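Long-range contacts in ABC transporter substrate-binding protein (Bradyrhizobium japonicum, PDB 4I1D), which probably serves as the periplasmic solute-binding component of an ABC transporter, possibly for polyamines, and can bind D-malate: residues W57-T62 and L233-G238; I84-A89 and F248-V253. All coordinates share one frame; numbering follows the deposited sequence.

Contact 1 of 2, residues W57-T62 and L233-G238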
loop_
_atom_site.group_PDB
_atom_site.type_symbol
_atom_site.label_atom_id
_atom_site.label_comp_id
_atom_site.label_asym_id
_atom_site.label_seq_id
_atom_site.Cartn_x
_atom_site.Cartn_y
_atom_site.Cartn_z
ATOM N N TRP A 57 -2.614 -27.251 24.983
ATOM C CA TRP A 57 -1.646 -28.334 24.748
ATOM C C TRP A 57 -0.831 -28.630 26.003
ATOM O O TRP A 57 -0.538 -27.719 26.782
ATOM C CB TRP A 57 -0.678 -27.961 23.623
ATOM C CG TRP A 57 -1.303 -27.837 22.268
ATOM C CD1 TRP A 57 -2.485 -28.390 21.843
ATOM C CD2 TRP A 57 -0.780 -27.104 21.158
ATOM N NE1 TRP A 57 -2.720 -28.046 20.532
ATOM C CE2 TRP A 57 -1.692 -27.252 20.090
ATOM C CE3 TRP A 57 0.374 -26.333 20.961
ATOM C CZ2 TRP A 57 -1.482 -26.664 18.841
ATOM C CZ3 TRP A 57 0.574 -25.745 19.726
ATOM C CH2 TRP A 57 -0.349 -25.914 18.681
ATOM N N ASP A 58 -0.454 -29.894 26.195
ATOM C CA ASP A 58 0.415 -30.276 27.319
ATOM C C ASP A 58 1.843 -30.544 26.855
ATOM O O ASP A 58 2.808 -29.916 27.313
ATOM C CB ASP A 58 -0.123 -31.523 28.025
ATOM C CG ASP A 58 -1.467 -31.279 28.711
ATOM O OD1 ASP A 58 -1.507 -30.468 29.661
ATOM O OD2 ASP A 58 -2.481 -31.904 28.316
ATOM N N VAL A 59 1.968 -31.493 25.940
ATOM C CA VAL A 59 3.264 -31.967 25.510
ATOM C C VAL A 59 3.439 -31.704 24.022
ATOM O O VAL A 59 2.567 -32.027 23.219
ATOM C CB VAL A 59 3.435 -33.466 25.798
ATOM C CG1 VAL A 59 4.773 -33.955 25.282
ATOM C CG2 VAL A 59 3.298 -33.738 27.296
ATOM N N VAL A 60 4.573 -31.110 23.675
ATOM C CA VAL A 60 4.901 -30.788 22.298
ATOM C C VAL A 60 6.195 -31.467 21.865
ATOM O O VAL A 60 7.190 -31.458 22.586
ATOM C CB VAL A 60 5.032 -29.269 22.104
ATOM C CG1 VAL A 60 5.550 -28.950 20.717
ATOM C CG2 VAL A 60 3.675 -28.608 22.339
ATOM N N ASP A 61 6.150 -32.078 20.689
ATOM C CA ASP A 61 7.314 -32.681 20.063
ATOM C C ASP A 61 7.819 -31.710 19.000
ATOM O O ASP A 61 7.112 -31.432 18.036
ATOM C CB ASP A 61 6.910 -33.997 19.407
ATOM C CG ASP A 61 7.955 -34.514 18.447
ATOM O OD1 ASP A 61 9.156 -34.422 18.786
ATOM O OD2 ASP A 61 7.576 -35.010 17.359
ATOM N N THR A 62 9.033 -31.191 19.172
ATOM C CA THR A 62 9.521 -30.129 18.295
ATOM C C THR A 62 11.048 -30.167 18.117
ATOM O O THR A 62 11.758 -30.697 18.977
ATOM C CB THR A 62 9.079 -28.759 18.865
ATOM O OG1 THR A 62 9.275 -27.726 17.891
ATOM C CG2 THR A 62 9.866 -28.434 20.129
ATOM N N LEU A 233 10.848 -33.723 23.306
ATOM C CA LEU A 233 9.577 -33.498 23.977
ATOM C C LEU A 233 9.778 -32.466 25.078
ATOM O O LEU A 233 10.798 -32.490 25.775
ATOM C CB LEU A 233 9.072 -34.795 24.586
ATOM C CG LEU A 233 8.907 -35.983 23.639
ATOM C CD1 LEU A 233 8.253 -37.122 24.390
ATOM C CD2 LEU A 233 8.065 -35.590 22.434
ATOM N N CYS A 234 8.806 -31.567 25.220
ATOM C CA CYS A 234 8.791 -30.565 26.284
ATOM C C CYS A 234 7.342 -30.336 26.682
ATOM O O CYS A 234 6.428 -30.749 25.970
ATOM C CB CYS A 234 9.398 -29.251 25.808
ATOM S SG CYS A 234 8.585 -28.605 24.314
ATOM N N ILE A 235 7.139 -29.670 27.814
ATOM C CA ILE A 235 5.821 -29.513 28.401
ATOM C C ILE A 235 5.553 -28.035 28.525
ATOM O O ILE A 235 6.418 -27.292 28.988
ATOM C CB ILE A 235 5.777 -30.142 29.805
ATOM C CG1 ILE A 235 6.092 -31.637 29.729
ATOM C CG2 ILE A 235 4.434 -29.884 30.483
ATOM C CD1 ILE A 235 6.191 -32.309 31.096
ATOM N N LEU A 236 4.368 -27.595 28.112
ATOM C CA LEU A 236 4.060 -26.166 28.155
ATOM C C LEU A 236 4.004 -25.663 29.584
ATOM O O LEU A 236 3.505 -26.348 30.476
ATOM C CB LEU A 236 2.760 -25.833 27.415
ATOM C CG LEU A 236 2.898 -25.676 25.896
ATOM C CD1 LEU A 236 3.042 -27.022 25.264
ATOM C CD2 LEU A 236 1.709 -24.949 25.296
ATOM N N LYS A 237 4.544 -24.471 29.805
ATOM C CA LYS A 237 4.389 -23.809 31.092
ATOM C C LYS A 237 2.892 -23.572 31.325
ATOM O O LYS A 237 2.211 -22.993 30.481
ATOM C CB LYS A 237 5.153 -22.483 31.094
ATOM C CG LYS A 237 5.633 -22.035 32.462
ATOM C CD LYS A 237 6.680 -22.990 33.012
ATOM C CE LYS A 237 7.258 -22.481 34.323
ATOM N NZ LYS A 237 7.973 -21.183 34.148
ATOM N N GLY A 238 2.374 -24.038 32.455
ATOM C CA GLY A 238 0.958 -23.887 32.745
ATOM C C GLY A 238 0.078 -24.954 32.106
ATOM O O GLY A 238 -1.143 -24.805 32.033
#

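Contact 2 of 2, residues I84-A89 and F248-V253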
loop_
_atom_site.group_PDB
_atom_site.type_symbol
_atom_site.label_atom_id
_atom_site.label_comp_id
_atom_site.label_asym_id
_atom_site.label_seq_id
_atom_site.Cartn_x
_atom_site.Cartn_y
_atom_site.Cartn_z
ATOM N N ILE A 84 11.500 -38.544 36.189
ATOM C CA ILE A 84 11.568 -39.113 34.848
ATOM C C ILE A 84 12.774 -40.042 34.712
ATOM O O ILE A 84 13.700 -39.766 33.949
ATOM C CB ILE A 84 11.623 -38.000 33.787
ATOM C CG1 ILE A 84 10.659 -36.870 34.170
ATOM C CG2 ILE A 84 11.296 -38.560 32.412
ATOM C CD1 ILE A 84 10.751 -35.639 33.286
ATOM N N PRO A 85 12.756 -41.158 35.452
ATOM C CA PRO A 85 13.893 -42.080 35.545
ATOM C C PRO A 85 14.503 -42.409 34.179
ATOM O O PRO A 85 15.726 -42.360 34.020
ATOM C CB PRO A 85 13.271 -43.331 36.165
ATOM C CG PRO A 85 12.114 -42.826 36.938
ATOM C CD PRO A 85 11.573 -41.669 36.167
ATOM N N ASN A 86 13.659 -42.729 33.204
ATOM C CA ASN A 86 14.141 -43.075 31.876
ATOM C C ASN A 86 14.943 -41.945 31.230
ATOM O O ASN A 86 15.922 -42.187 30.521
ATOM C CB ASN A 86 12.983 -43.513 30.975
ATOM C CG ASN A 86 12.410 -44.858 31.381
ATOM O OD1 ASN A 86 13.119 -45.708 31.921
ATOM N ND2 ASN A 86 11.124 -45.057 31.127
ATOM N N ALA A 87 14.539 -40.707 31.486
ATOM C CA ALA A 87 15.239 -39.571 30.911
ATOM C C ALA A 87 16.521 -39.297 31.684
ATOM O O ALA A 87 17.545 -38.949 31.104
ATOM C CB ALA A 87 14.345 -38.346 30.904
ATOM N N ALA A 88 16.459 -39.455 33.000
ATOM C CA ALA A 88 17.638 -39.276 33.842
ATOM C C ALA A 88 18.743 -40.257 33.469
ATOM O O ALA A 88 19.930 -39.937 33.577
ATOM C CB ALA A 88 17.270 -39.426 35.315
ATOM N N ALA A 89 18.357 -41.452 33.031
ATOM C CA ALA A 89 19.336 -42.484 32.683
ATOM C C ALA A 89 20.024 -42.219 31.340
ATOM O O ALA A 89 21.055 -42.821 31.038
ATOM C CB ALA A 89 18.687 -43.864 32.694
ATOM N N PHE A 248 3.932 -39.256 31.295
ATOM C CA PHE A 248 3.993 -39.665 29.898
ATOM C C PHE A 248 5.402 -39.516 29.332
ATOM O O PHE A 248 5.872 -40.357 28.568
ATOM C CB PHE A 248 3.016 -38.859 29.044
ATOM C CG PHE A 248 3.313 -38.932 27.579
ATOM C CD1 PHE A 248 3.945 -37.880 26.933
ATOM C CD2 PHE A 248 2.995 -40.067 26.853
ATOM C CE1 PHE A 248 4.229 -37.947 25.581
ATOM C CE2 PHE A 248 3.281 -40.140 25.502
ATOM C CZ PHE A 248 3.902 -39.079 24.865
ATOM N N LEU A 249 6.070 -38.436 29.703
ATOM C CA LEU A 249 7.415 -38.177 29.212
ATOM C C LEU A 249 8.314 -39.350 29.555
ATOM O O LEU A 249 9.166 -39.752 28.769
ATOM C CB LEU A 249 7.979 -36.902 29.838
ATOM C CG LEU A 249 8.354 -35.821 28.834
ATOM C CD1 LEU A 249 7.145 -35.460 27.990
ATOM C CD2 LEU A 249 8.909 -34.598 29.548
ATOM N N ASN A 250 8.113 -39.907 30.739
ATOM C CA ASN A 250 8.931 -41.018 31.165
ATOM C C ASN A 250 8.684 -42.279 30.329
ATOM O O ASN A 250 9.631 -42.973 29.953
ATOM C CB ASN A 250 8.735 -41.288 32.652
ATOM C CG ASN A 250 9.639 -42.375 33.150
ATOM O OD1 ASN A 250 10.862 -42.228 33.130
ATOM N ND2 ASN A 250 9.052 -43.480 33.595
ATOM N N GLU A 251 7.416 -42.568 30.036
ATOM C CA GLU A 251 7.085 -43.669 29.131
ATOM C C GLU A 251 7.527 -43.411 27.680
ATOM O O GLU A 251 7.825 -44.347 26.941
ATOM C CB GLU A 251 5.588 -43.991 29.171
ATOM C CG GLU A 251 5.145 -44.771 30.407
ATOM C CD GLU A 251 5.985 -46.022 30.640
ATOM O OE1 GLU A 251 5.953 -46.934 29.782
ATOM O OE2 GLU A 251 6.688 -46.085 31.678
ATOM N N ALA A 252 7.560 -42.146 27.271
ATOM C CA ALA A 252 7.851 -41.817 25.884
ATOM C C ALA A 252 9.308 -42.091 25.532
ATOM O O ALA A 252 9.625 -42.370 24.375
ATOM C CB ALA A 252 7.499 -40.359 25.587
ATOM N N VAL A 253 10.196 -41.999 26.518
ATOM C CA VAL A 253 11.607 -42.283 26.265
ATOM C C VAL A 253 12.019 -43.628 26.852
ATOM O O VAL A 253 13.198 -43.895 27.066
ATOM C CB VAL A 253 12.549 -41.163 26.766
ATOM C CG1 VAL A 253 12.174 -39.824 26.137
ATOM C CG2 VAL A 253 12.562 -41.081 28.293
#

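Contact 1 of 2, residues W57-T62 and L233-G238
V60 and C234 form an antiparallel, hydrogen-bonded pair at the middle of this contact. V60 N donates to C234 O at 3.0 Å, nearly straight at the hydrogen (169°). C234 N returns a bond to V60 O at 3.1 Å, in the carbonyl plane. A third backbone bond, L236 N to D58 O at 2.9 Å, carries the pairing beyond both strands, into the loops at D58 and L236. D58 O also takes a CA-H...O contact from I235 CA at 3.2 Å.

The apolar contacts fall on two faces. On one, V59 meets I235 through CG2 and CG1, and CD2 of L233 lies against CB of D61 at 3.6 Å. On the other, V60 CG2 presses on L236 CD1 at 3.4 Å, tighter than usual for two methyl carbons. L236 has CG anti to its carbonyl carbon (chi1 -83°); this sets CD1 against V60 and CD2 beside W57, in the loop before the strand. An alanine here would remove both methyls and is likely to open a gap beside V60 CG2 and W57 CB.

D61 turns its carboxylate to Y14, S9 and T231, and D58 reaches N241 and T6. The pair joins strand 219-235 to strand 59-63 in the mixed sheet of a periplasmic binding protein fold. The far edge of strand 59-63 pairs with strand 4-9, in parallel. Helix 242-252 covers V59, L233 and I235. Helix 43-51 packs on W57 and L236.

Contact 2 of 2, residues I84-A89 and F248-V253
N86 and N250 grip each other crosswise. Their side chains meet at about a right angle, yet the two amide planes lie only 12° apart. N250 offers OD1 to the backbone N of N86 at 2.8 Å, with the donor nearly in line with the side-chain C=O. N86 in turn gives ND2 to N250 O, also 2.8 Å and almost straight at the hydrogen (177°). That acceptor lies in the amide plane of N86, but the donor stands above the carbonyl plane of N250. The two bonds fix the rotation of both amides.

N250 extends with CG anti to its backbone N (chi1 -176°), which carries OD1 to the first turn of helix 85-88, where I84 holds the N-cap position. Here that short helix packs on the end of helix 242-252 in a periplasmic binding protein fold, away from the malate site. OD1 also lies 3.2 Å from P85 CD.

Apolar groups flank the amides. I84 and N250 run past each other in opposite directions, with CG2 of I84 against N250 CB at 3.7 Å. I84 CD1 approaches L249 CD2. V253, just beyond the end of helix 242-252, sets CG2 against N86 CB at 3.6 Å and also near A87 CB. V100 of strand 100-112 touches both A87 and V253.

In the fold
Both contacts lie on the same side of the chain's centre, with their own centres about 15 Å apart, and helix 242-252 joins them. This helix follows strand 219-235 in the chain and packs back over it. Its inner side belongs to the core: L249 touches V59, L233 and I235 of contact 1, and A252 CB lies 3.5 Å from L233 CD1. N250, on the same helix, faces 84-89 instead. Contact 1 is wholly buried, strand against strand, and rests on backbone hydrogen bonds and apolar side chains. Contact 2 is partly buried, helix against helix, and its hydrogen bonds each use a side-chain amide.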